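Local coordinates for Mgp-operon protein 3 (PDB 6RJ1) that acts in cell adhesion as a membrane protein of the human pathogen Mycoplasma pneumoniae, probably as an adhesin whose extracellular part engages sugars, at residues V57-R63 and D110-Y114; Q67-D73 and Q141-G145; T77-S83 and L136-Q141; K159-D163 and S523-L528. All coordinates share one frame; numbering follows the deposited sequence.

Overall arrangement
Interactions 2, 3 and 4 cluster, with centres about 11 to 16 Å apart. Interaction 1 stands off, its centre about 19 Å from that of interaction 3 and about 28 Å from the other two. It belongs to the mixed eight-stranded sheet, where strands 52-59 and 114-121 are antiparallel neighbours. Along the chain it interleaves with interactions 2 and 3, and both segments of 3 lie between those of 2. These two share Gln141. Interaction 4 opens last and sets helix 157-163 against a loop some 360 residues later, in the MgpC adhesin region. Glu142 and Lys159 join it to interaction 2 by a salt bridge. Interactions 1 to 3 join parts of the first 145 residues; interaction 4 links onward.

Interaction 1: V57-R63 and D110-Y114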
loop_
_atom_site.group_PDB
_atom_site.type_symbol
_atom_site.label_atom_id
_atom_site.label_comp_id
_atom_site.label_asym_id
_atom_site.label_seq_id
_atom_site.Cartn_x
_atom_site.Cartn_y
_atom_site.Cartn_z
ATOM N N VAL A 57 20.234 -0.264 2.674
ATOM C CA VAL A 57 20.412 -0.672 4.070
ATOM C C VAL A 57 19.748 0.304 5.048
ATOM O O VAL A 57 19.774 1.518 4.826
ATOM C CB VAL A 57 21.912 -0.919 4.443
ATOM C CG1 VAL A 57 22.479 -2.158 3.750
ATOM C CG2 VAL A 57 22.775 0.311 4.173
ATOM N N ARG A 58 19.209 -0.230 6.149
ATOM C CA ARG A 58 18.574 0.554 7.204
ATOM C C ARG A 58 18.960 0.023 8.580
ATOM O O ARG A 58 19.343 -1.131 8.694
ATOM C CB ARG A 58 17.040 0.603 7.013
ATOM C CG ARG A 58 16.318 -0.701 7.275
ATOM C CD ARG A 58 14.867 -0.633 6.862
ATOM N NE ARG A 58 14.233 -1.950 6.959
ATOM C CZ ARG A 58 12.980 -2.208 6.616
ATOM N NH1 ARG A 58 12.200 -1.242 6.147
ATOM N NH2 ARG A 58 12.493 -3.434 6.742
ATOM N N SER A 59 18.856 0.855 9.619
ATOM C CA SER A 59 19.192 0.455 10.984
ATOM C C SER A 59 18.004 0.637 11.906
ATOM O O SER A 59 17.298 1.642 11.801
ATOM C CB SER A 59 20.391 1.250 11.496
ATOM O OG SER A 59 20.482 1.246 12.910
ATOM N N ALA A 60 17.802 -0.326 12.833
ATOM C CA ALA A 60 16.729 -0.298 13.837
ATOM C C ALA A 60 17.033 0.748 14.932
ATOM O O ALA A 60 16.237 0.948 15.856
ATOM C CB ALA A 60 16.561 -1.676 14.451
ATOM N N LEU A 61 18.191 1.407 14.826
ATOM C CA LEU A 61 18.602 2.429 15.771
ATOM C C LEU A 61 18.264 3.829 15.285
ATOM O O LEU A 61 18.532 4.790 16.005
ATOM C CB LEU A 61 20.096 2.310 16.111
ATOM C CG LEU A 61 20.496 1.148 17.016
ATOM C CD1 LEU A 61 21.991 0.977 17.019
ATOM C CD2 LEU A 61 19.989 1.333 18.436
ATOM N N VAL A 62 17.671 3.956 14.076
ATOM C CA VAL A 62 17.279 5.250 13.519
ATOM C C VAL A 62 16.163 5.869 14.384
ATOM O O VAL A 62 15.243 5.158 14.784
ATOM C CB VAL A 62 16.926 5.174 12.002
ATOM C CG1 VAL A 62 15.585 4.482 11.741
ATOM C CG2 VAL A 62 16.964 6.553 11.356
ATOM N N ARG A 63 16.292 7.158 14.735
ATOM C CA ARG A 63 15.292 7.866 15.530
ATOM C C ARG A 63 14.937 9.193 14.870
ATOM O O ARG A 63 15.830 9.957 14.513
ATOM C CB ARG A 63 15.734 8.038 17.001
ATOM C CG ARG A 63 15.740 6.734 17.815
ATOM C CD ARG A 63 14.380 6.044 17.889
ATOM N NE ARG A 63 14.413 4.827 18.702
ATOM C CZ ARG A 63 14.813 3.631 18.268
ATOM N NH1 ARG A 63 15.229 3.475 17.017
ATOM N NH2 ARG A 63 14.801 2.584 19.086
ATOM N N ASP A 110 23.259 9.410 13.156
ATOM C CA ASP A 110 21.803 9.429 13.043
ATOM C C ASP A 110 21.197 8.074 12.636
ATOM O O ASP A 110 19.977 7.917 12.713
ATOM C CB ASP A 110 21.381 10.507 12.035
ATOM C CG ASP A 110 22.170 10.549 10.734
ATOM O OD1 ASP A 110 22.464 9.466 10.179
ATOM O OD2 ASP A 110 22.497 11.660 10.281
ATOM N N PHE A 111 22.046 7.116 12.179
ATOM C CA PHE A 111 21.680 5.774 11.700
ATOM C C PHE A 111 20.674 5.824 10.536
ATOM O O PHE A 111 19.804 4.960 10.420
ATOM C CB PHE A 111 21.208 4.840 12.833
ATOM C CG PHE A 111 22.163 4.693 13.994
ATOM C CD1 PHE A 111 22.104 5.558 15.072
ATOM C CD2 PHE A 111 23.089 3.653 14.031
ATOM C CE1 PHE A 111 22.969 5.405 16.157
ATOM C CE2 PHE A 111 23.946 3.497 15.123
ATOM C CZ PHE A 111 23.877 4.370 16.179
ATOM N N ALA A 112 20.818 6.841 9.659
ATOM C CA ALA A 112 19.985 7.038 8.475
ATOM C C ALA A 112 20.179 5.888 7.492
ATOM O O ALA A 112 21.226 5.237 7.490
ATOM C CB ALA A 112 20.353 8.348 7.798
ATOM N N SER A 113 19.181 5.646 6.645
ATOM C CA SER A 113 19.267 4.619 5.621
ATOM C C SER A 113 20.209 5.047 4.493
ATOM O O SER A 113 20.354 6.240 4.210
ATOM C CB SER A 113 17.887 4.309 5.071
ATOM O OG SER A 113 17.039 3.851 6.110
ATOM N N TYR A 114 20.871 4.072 3.870
ATOM C CA TYR A 114 21.802 4.346 2.782
ATOM C C TYR A 114 21.551 3.492 1.568
ATOM O O TYR A 114 21.075 2.360 1.675
ATOM C CB TYR A 114 23.260 4.126 3.230
ATOM C CG TYR A 114 23.804 5.216 4.118
ATOM C CD1 TYR A 114 24.378 6.364 3.575
ATOM C CD2 TYR A 114 23.771 5.093 5.504
ATOM C CE1 TYR A 114 24.884 7.374 4.392
ATOM C CE2 TYR A 114 24.267 6.097 6.331
ATOM C CZ TYR A 114 24.825 7.238 5.773
ATOM O OH TYR A 114 25.308 8.229 6.596
HETATM O O HOH W 1 17.802 3.322 8.798
HETATM O O HOH W 2 18.512 9.239 14.568
#
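Leu61 lies over the ring of Phe111, where strand 52-59 of the mixed eight-stranded sheet gives way to a type I beta turn, Ser59 to Val62. Leu61 CB is 3.8 Å from the centroid of the Phe111 ring and 12° off the ring normal, a CH-pi contact over the face. The two side chains lie side by side and point the same way. Leu61 CD1 also meets the ring, 3.7 Å from Phe111 CE2. Val62 packs on the Phe111 carbonyl with CB and CG2.

At the other end Val57 and Tyr114 form an antiparallel hydrogen-bonded pair. The bonds Val57 N to Tyr114 O and Tyr114 N to Val57 O are both 2.9 Å long. Between the two ends one water accepts from Ser59 N, donates to Phe111 O and also bonds Ser113 OG, which has a further hydrogen bond with Thr455 OG1. Beyond Phe111 a second water accepts from Arg63 N and donates to Asp110 O.

Two side chains shape the backbones. Ser59 OG stands opposite its own backbone N across chi1 (160°) and accepts from Leu61 N at 3.0 Å, an ST turn. It also bonds Ser39 OG. Asp110 OD1 accepts from Ala112 N, an Asx turn, while OD2 forms a salt bridge with Lys133.

Farther out, His37 meets Phe111 edge-to-face, and helix 446-454 packs on Val62 and Ala112.

Within the segment, Arg63 braces the turn: its NH1 donates to Ala60 O at 3.0 Å and to Val62 O at 2.8 Å, and both oxygens lie close to the guanidinium plane.

Interaction 2: Q67-D73 and Q141-G145; sequences QDTTSSD and QESQG
Gln67 and Gln141 meet through their side-chain amides. The chains cross at a slant, with the amide planes 31° apart. Gln67 is bent at chi2 (-59°), and its NE2 reaches both Thr69 OG1 and Gln141 OE1. Gln141 runs straight beyond CG (chi2 -176°) and brings its amide up beside Gln67. Gln67 NE2 makes a weak hydrogen bond to Gln141 OE1 at 3.4 Å. The same NE2 donates to Thr69 OG1 at 3.1 Å, close to the plane of its own amide. Gln141 NE2 lies 3.4 Å from Gln67 CB.

Thr70 and Ser143 form the middle of the contact. The methyl CG2 of Thr70 lies 3.8 Å from Ser143 CA. Ser143 OG is 3.1 Å from Ser71 O, a possible hydrogen bond, since another acceptor competes for the one proton. Ser143 CB touches Ser72 O. Glu142 turns its carboxylate away to a salt bridge with Lys159.

Tyr158 of helix 157-163 touches Thr70, Gln141 and Glu142, and its OH bonds Gln67 O. Gln144 centres an inverse gamma turn. This is surface packing of two irregular loops, one of them the connection between the antiparallel strands 64-66 and 82-84.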
loop_
_atom_site.group_PDB
_atom_site.type_symbol
_atom_site.label_atom_id
_atom_site.label_comp_id
_atom_site.label_asym_id
_atom_site.label_seq_id
_atom_site.Cartn_x
_atom_site.Cartn_y
_atom_site.Cartn_z
ATOM N N GLN A 67 9.265 18.583 15.076
ATOM C CA GLN A 67 9.131 19.744 15.947
ATOM C C GLN A 67 7.760 20.383 15.767
ATOM O O GLN A 67 7.498 21.016 14.747
ATOM C CB GLN A 67 10.267 20.754 15.736
ATOM C CG GLN A 67 11.101 21.049 16.995
ATOM C CD GLN A 67 10.341 21.604 18.190
ATOM O OE1 GLN A 67 10.593 21.213 19.337
ATOM N NE2 GLN A 67 9.412 22.533 17.971
ATOM N N ASP A 68 6.871 20.151 16.741
ATOM C CA ASP A 68 5.512 20.682 16.767
ATOM C C ASP A 68 5.352 21.574 17.982
ATOM O O ASP A 68 5.673 21.161 19.100
ATOM C CB ASP A 68 4.461 19.555 16.758
ATOM C CG ASP A 68 4.470 18.624 17.960
ATOM O OD1 ASP A 68 5.577 18.234 18.410
ATOM O OD2 ASP A 68 3.376 18.279 18.449
ATOM N N THR A 69 4.933 22.825 17.727
ATOM C CA THR A 69 4.662 23.976 18.612
ATOM C C THR A 69 4.838 25.210 17.737
ATOM O O THR A 69 3.913 26.017 17.601
ATOM C CB THR A 69 5.611 24.101 19.850
ATOM O OG1 THR A 69 6.921 23.614 19.545
ATOM C CG2 THR A 69 5.050 23.441 21.106
ATOM N N THR A 70 6.037 25.303 17.109
ATOM C CA THR A 70 6.581 26.343 16.236
ATOM C C THR A 70 6.583 27.697 17.026
ATOM O O THR A 70 5.734 28.580 16.849
ATOM C CB THR A 70 5.976 26.311 14.804
ATOM O OG1 THR A 70 6.862 26.984 13.919
ATOM C CG2 THR A 70 4.534 26.834 14.687
ATOM N N SER A 71 7.581 27.800 17.925
ATOM C CA SER A 71 7.834 28.920 18.836
ATOM C C SER A 71 8.263 30.213 18.127
ATOM O O SER A 71 8.800 30.159 17.015
ATOM C CB SER A 71 8.872 28.521 19.884
ATOM O OG SER A 71 10.106 28.142 19.291
ATOM N N SER A 72 8.031 31.377 18.800
ATOM C CA SER A 72 8.343 32.748 18.352
ATOM C C SER A 72 7.642 33.126 17.021
ATOM O O SER A 72 6.654 32.482 16.655
ATOM C CB SER A 72 9.855 32.977 18.290
ATOM O OG SER A 72 10.470 32.762 19.550
ATOM N N ASP A 73 8.118 34.195 16.333
ATOM C CA ASP A 73 7.588 34.652 15.041
ATOM C C ASP A 73 8.693 35.280 14.158
ATOM O O ASP A 73 8.536 36.391 13.635
ATOM C CB ASP A 73 6.350 35.561 15.203
ATOM C CG ASP A 73 5.049 34.870 14.825
ATOM O OD1 ASP A 73 4.798 34.695 13.609
ATOM O OD2 ASP A 73 4.287 34.495 15.742
ATOM N N GLN A 141 9.454 24.633 9.537
ATOM C CA GLN A 141 8.904 24.945 10.859
ATOM C C GLN A 141 8.358 26.357 10.749
ATOM O O GLN A 141 9.094 27.267 10.361
ATOM C CB GLN A 141 9.987 24.847 11.938
ATOM C CG GLN A 141 9.552 23.988 13.108
ATOM C CD GLN A 141 10.570 23.960 14.211
ATOM O OE1 GLN A 141 10.334 24.488 15.300
ATOM N NE2 GLN A 141 11.714 23.323 13.967
ATOM N N GLU A 142 7.058 26.529 10.997
ATOM C CA GLU A 142 6.379 27.791 10.756
ATOM C C GLU A 142 6.714 28.904 11.771
ATOM O O GLU A 142 7.817 29.437 11.680
ATOM C CB GLU A 142 4.874 27.569 10.593
ATOM C CG GLU A 142 4.610 26.741 9.348
ATOM C CD GLU A 142 3.308 26.989 8.624
ATOM O OE1 GLU A 142 2.245 26.989 9.285
ATOM O OE2 GLU A 142 3.350 27.154 7.384
ATOM N N SER A 143 5.776 29.269 12.685
ATOM C CA SER A 143 5.776 30.343 13.708
ATOM C C SER A 143 4.456 31.106 13.536
ATOM O O SER A 143 4.053 31.861 14.423
ATOM C CB SER A 143 6.940 31.322 13.536
ATOM O OG SER A 143 8.177 30.802 13.998
ATOM N N GLN A 144 3.791 30.882 12.374
ATOM C CA GLN A 144 2.526 31.483 11.931
ATOM C C GLN A 144 1.307 30.825 12.612
ATOM O O GLN A 144 0.477 30.188 11.952
ATOM C CB GLN A 144 2.420 31.423 10.387
ATOM C CG GLN A 144 3.496 32.222 9.648
ATOM C CD GLN A 144 4.145 31.431 8.535
ATOM O OE1 GLN A 144 4.960 30.528 8.763
ATOM N NE2 GLN A 144 3.811 31.772 7.301
ATOM N N GLY A 145 1.225 30.998 13.932
ATOM C CA GLY A 145 0.157 30.463 14.772
ATOM C C GLY A 145 0.403 30.673 16.252
ATOM O O GLY A 145 0.948 31.700 16.664
#

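Interaction 3: T77-S83 and L136-Q141; sequences TNQNALS and LPYVKQ
The side-chain amide of Asn80 stands in for backbone groups and pairs with the chain at Pro137 and Val139. Its ND2 donates to Pro137 O at 2.9 Å, with the acceptor in the amide plane and an N-H...O angle of 169°. Its OD1 accepts twice, from Val139 N at 3.0 Å and from Leu82 N at 3.2 Å. The two donors reach OD1 from opposite faces of the amide plane, and neither uses a lone-pair direction. The bond from Leu82 N makes an Asx turn. With CG trans to the backbone N (chi1 -163°), the amide reaches across to the facing segment.

Next to it the backbones form a single bridge at Asn80 and Lys140. Ala81 N donates to Val139 O at 2.8 Å, and Gln141 N donates to Gln79 O. Lys140, bent at chi2 and chi4, lies alongside Thr77 and donates from NZ to Thr77 O at 2.8 Å. Leu82 CD2 meets Pro137 CG at 3.8 Å.

The backbone of Ser83 bonds Lys65 of strand 64-66, and that of Ala81 bonds Gln67 just after the strand. Tyr158 and Leu161 of helix 157-163 pack on Val139, and Trp492 of strand 487-492 packs on Leu82 and Pro137.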
loop_
_atom_site.group_PDB
_atom_site.type_symbol
_atom_site.label_atom_id
_atom_site.label_comp_id
_atom_site.label_asym_id
_atom_site.label_seq_id
_atom_site.Cartn_x
_atom_site.Cartn_y
_atom_site.Cartn_z
ATOM N N THR A 77 13.703 30.468 10.400
ATOM C CA THR A 77 12.590 30.429 9.432
ATOM C C THR A 77 12.837 29.446 8.254
ATOM O O THR A 77 11.919 29.227 7.461
ATOM C CB THR A 77 12.163 31.842 8.927
ATOM O OG1 THR A 77 12.704 32.881 9.751
ATOM C CG2 THR A 77 10.647 31.995 8.833
ATOM N N ASN A 78 14.045 28.840 8.148
ATOM C CA ASN A 78 14.360 27.888 7.073
ATOM C C ASN A 78 14.871 26.524 7.597
ATOM O O ASN A 78 15.580 25.799 6.883
ATOM C CB ASN A 78 15.319 28.511 6.046
ATOM C CG ASN A 78 14.632 28.925 4.763
ATOM O OD1 ASN A 78 14.369 30.109 4.527
ATOM N ND2 ASN A 78 14.325 27.959 3.901
ATOM N N GLN A 79 14.467 26.162 8.831
ATOM C CA GLN A 79 14.846 24.898 9.453
ATOM C C GLN A 79 13.750 23.839 9.281
ATOM O O GLN A 79 12.561 24.135 9.449
ATOM C CB GLN A 79 15.202 25.109 10.934
ATOM C CG GLN A 79 16.374 24.253 11.413
ATOM C CD GLN A 79 17.746 24.840 11.143
ATOM O OE1 GLN A 79 18.003 25.501 10.127
ATOM N NE2 GLN A 79 18.676 24.589 12.052
ATOM N N ASN A 80 14.160 22.611 8.933
ATOM C CA ASN A 80 13.256 21.480 8.735
ATOM C C ASN A 80 12.694 21.018 10.081
ATOM O O ASN A 80 13.456 20.839 11.034
ATOM C CB ASN A 80 13.977 20.329 8.013
ATOM C CG ASN A 80 13.087 19.268 7.392
ATOM O OD1 ASN A 80 11.871 19.195 7.610
ATOM N ND2 ASN A 80 13.686 18.403 6.598
ATOM N N ALA A 81 11.358 20.850 10.155
ATOM C CA ALA A 81 10.641 20.403 11.351
ATOM C C ALA A 81 10.967 18.949 11.640
ATOM O O ALA A 81 10.904 18.506 12.786
ATOM C CB ALA A 81 9.148 20.571 11.152
ATOM N N LEU A 82 11.338 18.222 10.575
ATOM C CA LEU A 82 11.751 16.826 10.554
ATOM C C LEU A 82 13.274 16.761 10.690
ATOM O O LEU A 82 13.994 17.464 9.977
ATOM C CB LEU A 82 11.294 16.201 9.221
ATOM C CG LEU A 82 10.197 15.131 9.249
ATOM C CD1 LEU A 82 9.113 15.444 10.255
ATOM C CD2 LEU A 82 9.585 14.952 7.880
ATOM N N SER A 83 13.757 15.955 11.644
ATOM C CA SER A 83 15.188 15.752 11.890
ATOM C C SER A 83 15.444 14.415 12.566
ATOM O O SER A 83 14.524 13.821 13.136
ATOM C CB SER A 83 15.768 16.878 12.736
ATOM O OG SER A 83 15.150 16.918 14.011
ATOM N N LEU A 136 15.645 12.913 5.359
ATOM C CA LEU A 136 14.247 13.160 5.679
ATOM C C LEU A 136 13.646 14.171 4.669
ATOM O O LEU A 136 14.367 15.082 4.235
ATOM C CB LEU A 136 14.180 13.801 7.082
ATOM C CG LEU A 136 13.770 12.978 8.319
ATOM C CD1 LEU A 136 13.009 11.725 7.998
ATOM C CD2 LEU A 136 14.914 12.775 9.248
ATOM N N PRO A 137 12.334 14.081 4.315
ATOM C CA PRO A 137 11.755 15.093 3.411
ATOM C C PRO A 137 11.757 16.478 4.068
ATOM O O PRO A 137 11.919 16.565 5.291
ATOM C CB PRO A 137 10.339 14.580 3.163
ATOM C CG PRO A 137 10.029 13.746 4.342
ATOM C CD PRO A 137 11.314 13.104 4.748
ATOM N N TYR A 138 11.614 17.555 3.273
ATOM C CA TYR A 138 11.617 18.889 3.855
ATOM C C TYR A 138 10.214 19.414 4.185
ATOM O O TYR A 138 9.295 19.321 3.372
ATOM C CB TYR A 138 12.404 19.886 2.990
ATOM C CG TYR A 138 12.517 21.268 3.601
ATOM C CD1 TYR A 138 13.564 21.590 4.462
ATOM C CD2 TYR A 138 11.579 22.255 3.322
ATOM C CE1 TYR A 138 13.665 22.860 5.036
ATOM C CE2 TYR A 138 11.650 23.512 3.919
ATOM C CZ TYR A 138 12.704 23.817 4.761
ATOM O OH TYR A 138 12.780 25.070 5.314
ATOM N N VAL A 139 10.081 19.992 5.387
ATOM C CA VAL A 139 8.876 20.647 5.892
ATOM C C VAL A 139 9.316 21.780 6.826
ATOM O O VAL A 139 9.965 21.533 7.843
ATOM C CB VAL A 139 7.786 19.696 6.461
ATOM C CG1 VAL A 139 8.279 18.884 7.658
ATOM C CG2 VAL A 139 6.510 20.457 6.794
ATOM N N LYS A 140 9.046 23.027 6.417
ATOM C CA LYS A 140 9.491 24.224 7.126
ATOM C C LYS A 140 8.714 24.467 8.416
ATOM O O LYS A 140 7.483 24.496 8.398
ATOM C CB LYS A 140 9.473 25.444 6.174
ATOM C CG LYS A 140 9.711 26.820 6.803
ATOM C CD LYS A 140 8.492 27.730 6.568
ATOM C CE LYS A 140 8.640 29.132 7.106
ATOM N NZ LYS A 140 9.506 29.975 6.239
ATOM N N GLN A 141 9.454 24.633 9.537
ATOM C CA GLN A 141 8.904 24.945 10.859
ATOM C C GLN A 141 8.358 26.357 10.749
ATOM O O GLN A 141 9.094 27.267 10.361
ATOM C CB GLN A 141 9.987 24.847 11.938
ATOM C CG GLN A 141 9.552 23.988 13.108
ATOM C CD GLN A 141 10.570 23.960 14.211
ATOM O OE1 GLN A 141 10.334 24.488 15.300
ATOM N NE2 GLN A 141 11.714 23.323 13.967
#

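Interaction 4: K159-D163 and S523-L528; sequences KTLQD and SKNSNL
Ser526 packs against Thr160 and Asp163 of helix 157-163, a helix-to-loop contact that joins an early helix to a loop in the MgpC adhesin region.

Two hydrogen bonds cross the contact. Thr160 OG1 donates to Ser526 O at 2.8 Å, nearly in line with the C=O bond (178°). Ser526 OG donates to Asp163 OD2 at 2.9 Å and meets the anti lone pair of that oxygen. With chi1 at 48° the hydroxyl of Ser526 is flanked by its own N and C, which turns it to the carboxylate. Ser526 is thus held at both its carbonyl and its hydroxyl.

Charge adds to this. Lys524 NZ forms a salt bridge with Asp163 OD2 at 3.5 Å, the two side chains crossing at about a right angle. Asp163 OD1 has a second cation, Lys231, which probably helps to stabilise the carboxylate as an anion. Lys159 sends its own NZ away to a salt bridge with Glu142.

Packing contact is small. Thr160 CG2 meets Leu528 CG at 3.8 Å, the side chains again nearly perpendicular. Lys159 CD lies 3.9 Å from Ser523 O. Strand 650-654 lies beside the contact, with Ala651 on Ser526 and Asp163 and Ser652 on Thr160.

One water also links the segments. It donates to Thr160 O at 2.7 Å and weakly to Ser526 OG at 3.4 Å.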
loop_
_atom_site.group_PDB
_atom_site.type_symbol
_atom_site.label_atom_id
_atom_site.label_comp_id
_atom_site.label_asym_id
_atom_site.label_seq_id
_atom_site.Cartn_x
_atom_site.Cartn_y
_atom_site.Cartn_z
ATOM N N LYS A 159 1.162 22.455 8.999
ATOM C CA LYS A 159 -0.096 22.503 9.737
ATOM C C LYS A 159 -0.810 21.156 9.719
ATOM O O LYS A 159 -1.328 20.739 10.756
ATOM C CB LYS A 159 -1.000 23.635 9.224
ATOM C CG LYS A 159 -0.542 25.013 9.672
ATOM C CD LYS A 159 -1.602 26.071 9.438
ATOM C CE LYS A 159 -1.121 27.454 9.815
ATOM N NZ LYS A 159 -0.305 28.069 8.732
ATOM N N THR A 160 -0.782 20.452 8.562
ATOM C CA THR A 160 -1.381 19.121 8.383
ATOM C C THR A 160 -0.678 18.103 9.274
ATOM O O THR A 160 -1.350 17.309 9.931
ATOM C CB THR A 160 -1.290 18.658 6.909
ATOM O OG1 THR A 160 -1.792 19.671 6.042
ATOM C CG2 THR A 160 -2.025 17.328 6.652
ATOM N N LEU A 161 0.672 18.123 9.277
ATOM C CA LEU A 161 1.499 17.193 10.033
ATOM C C LEU A 161 1.351 17.336 11.540
ATOM O O LEU A 161 1.462 16.343 12.262
ATOM C CB LEU A 161 2.962 17.287 9.596
ATOM C CG LEU A 161 3.248 16.922 8.129
ATOM C CD1 LEU A 161 4.648 17.318 7.734
ATOM C CD2 LEU A 161 2.982 15.437 7.841
ATOM N N GLN A 162 1.032 18.547 12.006
ATOM C CA GLN A 162 0.813 18.832 13.423
ATOM C C GLN A 162 -0.399 18.082 13.959
ATOM O O GLN A 162 -0.380 17.631 15.106
ATOM C CB GLN A 162 0.621 20.330 13.657
ATOM C CG GLN A 162 1.894 21.133 13.587
ATOM C CD GLN A 162 1.711 22.467 14.251
ATOM O OE1 GLN A 162 2.106 22.670 15.404
ATOM N NE2 GLN A 162 1.112 23.405 13.532
ATOM N N ASP A 163 -1.441 17.937 13.123
ATOM C CA ASP A 163 -2.688 17.274 13.490
ATOM C C ASP A 163 -2.865 15.902 12.868
ATOM O O ASP A 163 -3.838 15.219 13.188
ATOM C CB ASP A 163 -3.883 18.172 13.143
ATOM C CG ASP A 163 -4.180 19.261 14.155
ATOM O OD1 ASP A 163 -3.812 19.086 15.350
ATOM O OD2 ASP A 163 -4.808 20.283 13.762
ATOM N N SER A 523 -6.962 28.093 11.105
ATOM C CA SER A 523 -5.690 27.357 11.145
ATOM C C SER A 523 -5.813 25.900 11.609
ATOM O O SER A 523 -4.979 25.076 11.214
ATOM C CB SER A 523 -4.668 28.101 11.995
ATOM O OG SER A 523 -4.301 29.305 11.342
ATOM N N LYS A 524 -6.849 25.580 12.426
ATOM C CA LYS A 524 -7.082 24.226 12.919
ATOM C C LYS A 524 -7.774 23.302 11.889
ATOM O O LYS A 524 -7.793 22.081 12.089
ATOM C CB LYS A 524 -7.804 24.231 14.267
ATOM C CG LYS A 524 -6.827 24.298 15.423
ATOM C CD LYS A 524 -7.323 23.484 16.619
ATOM C CE LYS A 524 -6.187 22.954 17.469
ATOM N NZ LYS A 524 -5.220 22.077 16.734
ATOM N N ASN A 525 -8.262 23.874 10.763
ATOM C CA ASN A 525 -8.816 23.137 9.629
ATOM C C ASN A 525 -7.588 22.854 8.755
ATOM O O ASN A 525 -7.396 23.434 7.687
ATOM C CB ASN A 525 -9.879 23.973 8.898
ATOM C CG ASN A 525 -10.560 23.256 7.757
ATOM O OD1 ASN A 525 -11.089 22.155 7.905
ATOM N ND2 ASN A 525 -10.571 23.875 6.589
ATOM N N SER A 526 -6.727 21.974 9.274
ATOM C CA SER A 526 -5.418 21.601 8.757
ATOM C C SER A 526 -5.387 20.461 7.730
ATOM O O SER A 526 -4.306 20.195 7.213
ATOM C CB SER A 526 -4.490 21.278 9.924
ATOM O OG SER A 526 -5.104 20.393 10.849
ATOM N N ASN A 527 -6.535 19.819 7.390
ATOM C CA ASN A 527 -6.602 18.722 6.400
ATOM C C ASN A 527 -5.909 19.045 5.066
ATOM O O ASN A 527 -5.864 20.218 4.672
ATOM C CB ASN A 527 -8.047 18.314 6.135
ATOM C CG ASN A 527 -8.852 19.360 5.395
ATOM O OD1 ASN A 527 -8.726 19.539 4.178
ATOM N ND2 ASN A 527 -9.712 20.060 6.107
ATOM N N LEU A 528 -5.429 18.001 4.356
ATOM C CA LEU A 528 -4.720 18.107 3.078
ATOM C C LEU A 528 -5.439 18.896 1.977
ATOM O O LEU A 528 -4.766 19.624 1.237
ATOM C CB LEU A 528 -4.343 16.726 2.544
ATOM C CG LEU A 528 -3.279 15.962 3.333
ATOM C CD1 LEU A 528 -3.586 14.504 3.361
ATOM C CD2 LEU A 528 -1.895 16.215 2.804
HETATM O O HOH W 3 -4.079 17.396 9.688
#